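Local coordinates for PDZ domain protein (Parabacteroides distasonis, PDB 4L8N) that is of unknown function but binds magnesium and combines a DUF4136 domain with PDZ domains, which suggest recognition of peptides or other proteins, at residues 10-15 and 93-98; 27-32 and 49-54; 53-58 and 74-79. All blocks are in the same frame, centred on the assembly; numbering follows the deposited sequence.

Interaction 1: 10-15 and 93-98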
# COMPACT_ATOMS: atom_id res chain seq x y z
N CYS A 10 37.77 -8.77 20.31
CA CYS A 10 37.19 -9.95 19.66
C CYS A 10 35.76 -9.72 19.23
O CYS A 10 35.02 -8.94 19.83
CB CYS A 10 37.29 -11.17 20.55
SG CYS A 10 38.96 -11.47 21.14
N ARG A 11 35.37 -10.47 18.20
CA ARG A 11 34.08 -10.39 17.53
C ARG A 11 33.65 -11.77 17.10
O ARG A 11 34.48 -12.67 16.90
CB ARG A 11 34.27 -9.51 16.27
CG ARG A 11 33.07 -8.71 15.81
CD ARG A 11 32.67 -9.00 14.36
NE ARG A 11 33.64 -8.56 13.35
CZ ARG A 11 34.44 -9.37 12.66
NH1 ARG A 11 34.43 -10.68 12.89
NH2 ARG A 11 35.27 -8.87 11.75
N LEU A 12 32.35 -11.95 16.91
CA LEU A 12 31.83 -13.16 16.31
C LEU A 12 31.45 -12.77 14.90
O LEU A 12 31.06 -11.62 14.67
CB LEU A 12 30.69 -13.78 17.11
CG LEU A 12 31.15 -14.54 18.34
CD1 LEU A 12 31.08 -13.66 19.57
CD2 LEU A 12 30.37 -15.84 18.52
N GLY A 13 31.67 -13.66 13.95
CA GLY A 13 31.44 -13.36 12.55
C GLY A 13 30.01 -13.26 12.07
O GLY A 13 29.72 -13.69 10.94
N PHE A 14 29.12 -12.66 12.87
CA PHE A 14 27.72 -12.49 12.49
C PHE A 14 27.02 -11.40 13.28
O PHE A 14 27.40 -11.14 14.42
CB PHE A 14 26.92 -13.81 12.64
CG PHE A 14 26.92 -14.42 14.02
CD1 PHE A 14 26.03 -13.97 15.00
CD2 PHE A 14 27.76 -15.48 14.33
CE1 PHE A 14 26.04 -14.53 16.28
CE2 PHE A 14 27.75 -16.05 15.60
CZ PHE A 14 26.90 -15.57 16.58
N THR A 15 25.96 -10.82 12.69
CA THR A 15 25.06 -9.86 13.33
C THR A 15 23.76 -10.60 13.64
O THR A 15 23.40 -11.52 12.90
CB THR A 15 24.84 -8.59 12.47
OG1 THR A 15 24.17 -8.92 11.26
CG2 THR A 15 26.13 -7.86 12.16
N VAL A 93 27.49 -26.51 16.31
CA VAL A 93 28.43 -25.71 15.52
C VAL A 93 29.47 -25.07 16.45
O VAL A 93 29.08 -24.27 17.32
CB VAL A 93 27.76 -24.64 14.61
CG1 VAL A 93 28.80 -23.92 13.76
CG2 VAL A 93 26.66 -25.22 13.72
N LEU A 94 30.77 -25.39 16.27
CA LEU A 94 31.81 -24.73 17.05
C LEU A 94 32.31 -23.50 16.28
O LEU A 94 32.94 -23.63 15.22
CB LEU A 94 32.96 -25.67 17.39
CG LEU A 94 34.04 -25.08 18.31
CD1 LEU A 94 33.57 -25.05 19.76
CD2 LEU A 94 35.32 -25.84 18.19
N VAL A 95 32.05 -22.30 16.84
CA VAL A 95 32.46 -21.07 16.17
C VAL A 95 33.72 -20.51 16.84
O VAL A 95 33.71 -20.16 18.02
CB VAL A 95 31.29 -20.04 16.11
CG1 VAL A 95 31.75 -18.69 15.55
CG2 VAL A 95 30.14 -20.59 15.29
N LYS A 96 34.80 -20.41 16.05
CA LYS A 96 36.07 -19.82 16.49
C LYS A 96 35.90 -18.30 16.48
O LYS A 96 35.09 -17.77 15.71
CB LYS A 96 37.25 -20.31 15.61
CG LYS A 96 37.41 -21.84 15.61
CD LYS A 96 38.77 -22.36 15.14
CE LYS A 96 38.91 -23.84 15.49
NZ LYS A 96 40.29 -24.36 15.27
N LYS A 97 36.59 -17.60 17.39
CA LYS A 97 36.48 -16.15 17.50
C LYS A 97 37.43 -15.46 16.54
O LYS A 97 38.45 -16.04 16.13
CB LYS A 97 36.75 -15.67 18.94
CG LYS A 97 35.58 -14.93 19.57
CD LYS A 97 35.90 -14.44 20.99
CE LYS A 97 35.60 -15.44 22.09
NZ LYS A 97 36.01 -14.91 23.41
N ASP A 98 37.09 -14.22 16.18
CA ASP A 98 37.93 -13.42 15.32
C ASP A 98 38.44 -12.27 16.16
O ASP A 98 37.69 -11.40 16.60
CB ASP A 98 37.19 -12.99 14.04
CG ASP A 98 36.72 -14.16 13.20
OD1 ASP A 98 37.56 -15.05 12.89
OD2 ASP A 98 35.51 -14.21 12.87
O HOH W 1 33.68 -15.87 13.83
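Asp98 OD2 is approached by two groups at once, a bridging water and the guanidinium of Arg11. The water donates to Asp98 OD2 at 2.7 Å, donates again to Lys96 O at 3.0 Å, and accepts from Gly13 N at 3.0 Å. It links the two chains beyond the last direct backbone pair, and it satisfies the amide of the buried Gly13. Asp98 OD2 lies at the edge of the Arg11 guanidinium, in its plane, but 3.7 Å from NH1, a long salt bridge, and the two flat groups are turned 68° apart. With CG beside its own backbone N (chi1 -60°), the Asp98 carboxylate is turned so that Arg11 NH1 and the water reach OD2 from different directions.

In the backbone, Arg11 and Asp98 form an antiparallel hydrogen-bonded pair. Arg11 N donates to Asp98 O at 3.0 Å; the return bond from Asp98 N to Arg11 O, 3.1 Å long, is the straighter at 167°. Lys97 lays its aliphatic chain beside the strand, CD resting 3.6 Å from Cys10 CB, before it bends and carries NZ off to Pro73 O and Arg76 O. Leu12 CD2 and Val95 CG1 make the apolar part of the contact.

Residues 11-14, Arg-Leu-Gly-Phe, resemble the GLGF signature of PDZ domains, so the break at Leu12 and Gly13 probably corresponds to the carboxylate-binding loop. Strand 91-101 pairs with the part of strand 8-18 that leads into this loop, and strand 29-34 with the part that leaves it, where Thr15 pairs with Lys32 and Ser33. Helix 39-43 covers one side: Ser39 OG bonds Asp98 OD1, and Ala40 packs on Val95 and Phe14. Strand 78-84 lies along strand 91-101.

Interaction 2: 27-32 and 49-54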
# COMPACT_ATOMS: atom_id res chain seq x y z
N ASN A 27 11.99 -14.94 20.88
CA ASN A 27 12.78 -14.53 22.05
C ASN A 27 14.10 -15.34 22.16
O ASN A 27 14.59 -15.67 23.25
CB ASN A 27 11.94 -14.58 23.35
CG ASN A 27 10.74 -13.65 23.31
OD1 ASN A 27 10.87 -12.43 23.04
ND2 ASN A 27 9.55 -14.19 23.51
N LYS A 28 14.70 -15.61 20.98
CA LYS A 28 15.97 -16.32 20.79
C LYS A 28 16.83 -15.52 19.83
O LYS A 28 16.24 -14.79 19.03
CB LYS A 28 15.73 -17.74 20.24
CG LYS A 28 14.94 -18.66 21.16
CD LYS A 28 14.65 -19.96 20.47
CE LYS A 28 13.81 -20.89 21.31
NZ LYS A 28 13.28 -22.01 20.49
N PRO A 29 18.18 -15.63 19.82
CA PRO A 29 18.95 -14.90 18.80
C PRO A 29 18.75 -15.51 17.40
O PRO A 29 18.79 -16.73 17.25
CB PRO A 29 20.41 -15.03 19.28
CG PRO A 29 20.36 -15.71 20.60
CD PRO A 29 19.06 -16.45 20.68
N VAL A 30 18.49 -14.65 16.40
CA VAL A 30 18.31 -15.02 14.99
C VAL A 30 19.37 -14.26 14.22
O VAL A 30 19.42 -13.03 14.29
CB VAL A 30 16.86 -14.76 14.43
CG1 VAL A 30 16.82 -14.87 12.90
CG2 VAL A 30 15.84 -15.69 15.06
N ILE A 31 20.21 -15.00 13.47
CA ILE A 31 21.31 -14.45 12.68
C ILE A 31 20.77 -13.68 11.48
O ILE A 31 20.04 -14.25 10.68
CB ILE A 31 22.27 -15.58 12.23
CG1 ILE A 31 22.59 -16.59 13.35
CG2 ILE A 31 23.48 -15.06 11.48
CD1 ILE A 31 23.45 -16.22 14.39
N LYS A 32 21.20 -12.41 11.32
CA LYS A 32 20.80 -11.51 10.25
C LYS A 32 21.81 -11.47 9.09
O LYS A 32 21.43 -11.29 7.92
CB LYS A 32 20.65 -10.08 10.79
CG LYS A 32 19.44 -9.84 11.67
CD LYS A 32 19.20 -8.35 11.86
CE LYS A 32 20.27 -7.64 12.67
NZ LYS A 32 20.18 -6.17 12.49
N ASP A 49 19.58 -18.40 10.89
CA ASP A 49 19.83 -19.48 11.84
C ASP A 49 19.35 -19.01 13.20
O ASP A 49 19.47 -17.81 13.50
CB ASP A 49 21.33 -19.84 11.92
CG ASP A 49 21.82 -20.90 10.96
OD1 ASP A 49 20.99 -21.45 10.21
OD2 ASP A 49 23.05 -21.18 10.95
N VAL A 50 18.82 -19.95 14.01
CA VAL A 50 18.33 -19.68 15.36
C VAL A 50 19.30 -20.28 16.37
O VAL A 50 19.54 -21.49 16.36
CB VAL A 50 16.89 -20.20 15.57
CG1 VAL A 50 16.45 -20.05 17.03
CG2 VAL A 50 15.91 -19.48 14.65
N ILE A 51 19.85 -19.44 17.25
CA ILE A 51 20.73 -19.91 18.33
C ILE A 51 19.81 -20.46 19.44
O ILE A 51 19.09 -19.71 20.09
CB ILE A 51 21.71 -18.84 18.85
CG1 ILE A 51 22.62 -18.29 17.71
CG2 ILE A 51 22.52 -19.39 20.05
CD1 ILE A 51 23.52 -17.18 18.12
N GLU A 52 19.80 -21.79 19.58
CA GLU A 52 18.97 -22.47 20.57
C GLU A 52 19.68 -22.55 21.92
O GLU A 52 19.05 -22.31 22.96
CB GLU A 52 18.57 -23.88 20.09
CG GLU A 52 17.67 -23.88 18.86
CD GLU A 52 16.21 -23.57 19.07
OE1 GLU A 52 15.77 -23.50 20.24
OE2 GLU A 52 15.49 -23.43 18.06
N GLU A 53 20.97 -22.92 21.91
CA GLU A 53 21.80 -23.05 23.10
C GLU A 53 23.17 -22.46 22.85
O GLU A 53 23.66 -22.48 21.72
CB GLU A 53 21.95 -24.51 23.58
CG GLU A 53 20.70 -25.38 23.60
CD GLU A 53 20.90 -26.85 23.95
OE1 GLU A 53 22.06 -27.30 24.07
OE2 GLU A 53 19.87 -27.56 24.10
N ILE A 54 23.78 -21.93 23.92
CA ILE A 54 25.15 -21.41 23.91
C ILE A 54 25.94 -22.25 24.91
O ILE A 54 25.53 -22.38 26.06
CB ILE A 54 25.22 -19.88 24.22
CG1 ILE A 54 24.29 -19.07 23.28
CG2 ILE A 54 26.67 -19.38 24.18
CD1 ILE A 54 23.97 -17.61 23.72
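Ile31 N donates to Asp49 O at 2.9 Å, and Ile51 N to Pro29 O, also at 2.9 Å; these two backbone bonds enclose the single bridge of Val30 with Val50. The first is the straighter, 169° at the hydrogen. The strands run at 147° to each other and soon part.

Pro29, Ile31 and Ile51 pack on one face, Val30 and Val50 on the other. Pro29 CG rests 3.8 Å from Ile51 CB, the ring and the isoleucine crossing at about a right angle, and Ile31 CD1 meets Ile51 CD1 at 3.9 Å, with Phe14 of strand 8-18 packed against both isoleucines. Val30 CG2 touches Val50 CG2 at 3.8 Å. By joining strand 29-34, at one edge of the sheet, to strand 50-54 near the other, the bridge curls the sheet round on itself into the small barrel-like body of a PDZ domain.

The one charged pair is a salt bridge between two partly exposed residues. Lys28, extended beyond CG, passes Val50 CG1 and brings NZ within 2.9 Å of Glu52 OE1, on its syn side and 21° out of the carboxylate plane. Glu52 OE2 bonds Ser84 OG, while Glu52 and Glu53 together face Thr82 in a classic beta bulge.

Interaction 3: 53-58 and 74-79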
# COMPACT_ATOMS: atom_id res chain seq x y z
N GLU A 53 20.97 -22.92 21.91
CA GLU A 53 21.80 -23.05 23.10
C GLU A 53 23.17 -22.46 22.85
O GLU A 53 23.66 -22.48 21.72
CB GLU A 53 21.95 -24.51 23.58
CG GLU A 53 20.70 -25.38 23.60
CD GLU A 53 20.90 -26.85 23.95
OE1 GLU A 53 22.06 -27.30 24.07
OE2 GLU A 53 19.87 -27.56 24.10
N ILE A 54 23.78 -21.93 23.92
CA ILE A 54 25.15 -21.41 23.91
C ILE A 54 25.94 -22.25 24.91
O ILE A 54 25.53 -22.38 26.06
CB ILE A 54 25.22 -19.88 24.22
CG1 ILE A 54 24.29 -19.07 23.28
CG2 ILE A 54 26.67 -19.38 24.18
CD1 ILE A 54 23.97 -17.61 23.72
N ASN A 55 27.02 -22.88 24.45
CA ASN A 55 27.92 -23.73 25.24
C ASN A 55 27.17 -24.77 26.11
O ASN A 55 27.62 -25.11 27.21
CB ASN A 55 28.87 -22.88 26.11
CG ASN A 55 29.88 -22.07 25.34
OD1 ASN A 55 30.54 -22.57 24.41
ND2 ASN A 55 30.08 -20.83 25.75
N GLY A 56 26.04 -25.26 25.59
CA GLY A 56 25.19 -26.24 26.25
C GLY A 56 24.01 -25.68 27.01
O GLY A 56 23.09 -26.44 27.34
N VAL A 57 24.00 -24.36 27.30
CA VAL A 57 22.88 -23.75 28.04
C VAL A 57 21.81 -23.17 27.06
O VAL A 57 22.14 -22.30 26.25
CB VAL A 57 23.28 -22.72 29.15
CG1 VAL A 57 24.35 -21.74 28.69
CG2 VAL A 57 22.06 -21.98 29.71
N PRO A 58 20.53 -23.63 27.17
CA PRO A 58 19.46 -23.07 26.32
C PRO A 58 19.25 -21.57 26.57
O PRO A 58 19.31 -21.12 27.72
CB PRO A 58 18.23 -23.88 26.72
CG PRO A 58 18.77 -25.11 27.35
CD PRO A 58 19.98 -24.65 28.08
N ALA A 74 35.06 -14.53 28.29
CA ALA A 74 36.41 -14.03 28.57
C ALA A 74 37.44 -15.16 28.43
O ALA A 74 38.27 -15.12 27.51
CB ALA A 74 36.47 -13.40 29.95
N GLY A 75 37.33 -16.17 29.30
CA GLY A 75 38.22 -17.33 29.37
C GLY A 75 38.20 -18.23 28.14
O GLY A 75 39.26 -18.64 27.66
N ARG A 76 36.99 -18.54 27.64
CA ARG A 76 36.76 -19.38 26.47
C ARG A 76 37.15 -18.62 25.20
O ARG A 76 37.14 -17.38 25.20
CB ARG A 76 35.28 -19.82 26.41
CG ARG A 76 35.03 -21.09 25.61
CD ARG A 76 33.63 -21.65 25.77
NE ARG A 76 33.39 -22.73 24.81
CZ ARG A 76 33.64 -24.02 25.03
NH1 ARG A 76 34.11 -24.42 26.21
NH2 ARG A 76 33.41 -24.92 24.08
N ASN A 77 37.50 -19.35 24.12
CA ASN A 77 37.84 -18.75 22.83
C ASN A 77 36.93 -19.27 21.70
O ASN A 77 36.62 -18.52 20.77
CB ASN A 77 39.30 -18.95 22.48
CG ASN A 77 40.07 -17.65 22.45
OD1 ASN A 77 39.66 -16.63 23.02
ND2 ASN A 77 41.21 -17.67 21.79
N ASP A 78 36.54 -20.56 21.78
CA ASP A 78 35.67 -21.21 20.80
C ASP A 78 34.30 -21.40 21.42
O ASP A 78 34.20 -22.03 22.48
CB ASP A 78 36.29 -22.55 20.34
CG ASP A 78 37.38 -22.45 19.26
OD1 ASP A 78 37.87 -21.31 19.01
OD2 ASP A 78 37.75 -23.49 18.69
N VAL A 79 33.25 -20.82 20.80
CA VAL A 79 31.87 -20.90 21.30
C VAL A 79 31.11 -22.02 20.58
O VAL A 79 30.98 -21.98 19.35
CB VAL A 79 31.08 -19.56 21.21
CG1 VAL A 79 29.90 -19.55 22.18
CG2 VAL A 79 31.99 -18.37 21.49
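Ile54 and Asn55 meet Val79 where the hairpin of strands 50-54 and 57-58 turns over, next to the start of strand 78-84 in the PDZ fold. The hairpin is closed by a type I' turn from Ile54 to Val57. Its Gly56 has backbone angles at which a CB would be jammed against the carbonyl O of Asn55.

The packed side is apolar and buried. Ile54 and Val79 run alongside each other with their branches directed alike, Ile54 CG2 lying 3.8 Å from Val79 CG1; Leu71 of helix 67-71 also covers Ile54. That same Val79 CG1 touches Asn55 ND2 at 3.8 Å, the asparagine lying across the valine at about a right angle. Asn55 holds CG beside its backbone N (chi1 -68°), which brings the amide over strand 78-84, where OD1 accepts a hydrogen bond from Leu80 N. Replacing Asn55 by an alanine would probably leave Leu80 N without this acceptor and uncover the flank of Val79.

On the solvent side the contact is looser. The exposed Arg76, extended from CG to NE, runs antiparallel to the Asn55 side chain, with the amide and guanidinium planes 66° apart. Arg76 NE comes near Asn55 OD1, but the angle is too poor for a hydrogen bond; instead NE makes a weak, bent bond of 119° to Asp78 O.

Overall arrangement
All three contacts belong to one six-stranded antiparallel sheet. Interaction 2 is the most buried: its hydrocarbon core is shared with interaction 1, whose Phe14 packs on Ile31 and Ile51. Interactions 1 and 3 are only partly buried, and each mixes a little apolar packing with polar groups nearer the surface; a water completes interaction 1, whereas interaction 3 has no hydrogen bond directly between its segments. Interactions 2 and 3 share strand 50-54, its beginning turned to strand 29-34 and its end to Val79. Interactions 1 and 3 are joined through neighbouring strands 91-101 and 78-84, where Val95 N probably bonds Val79 O.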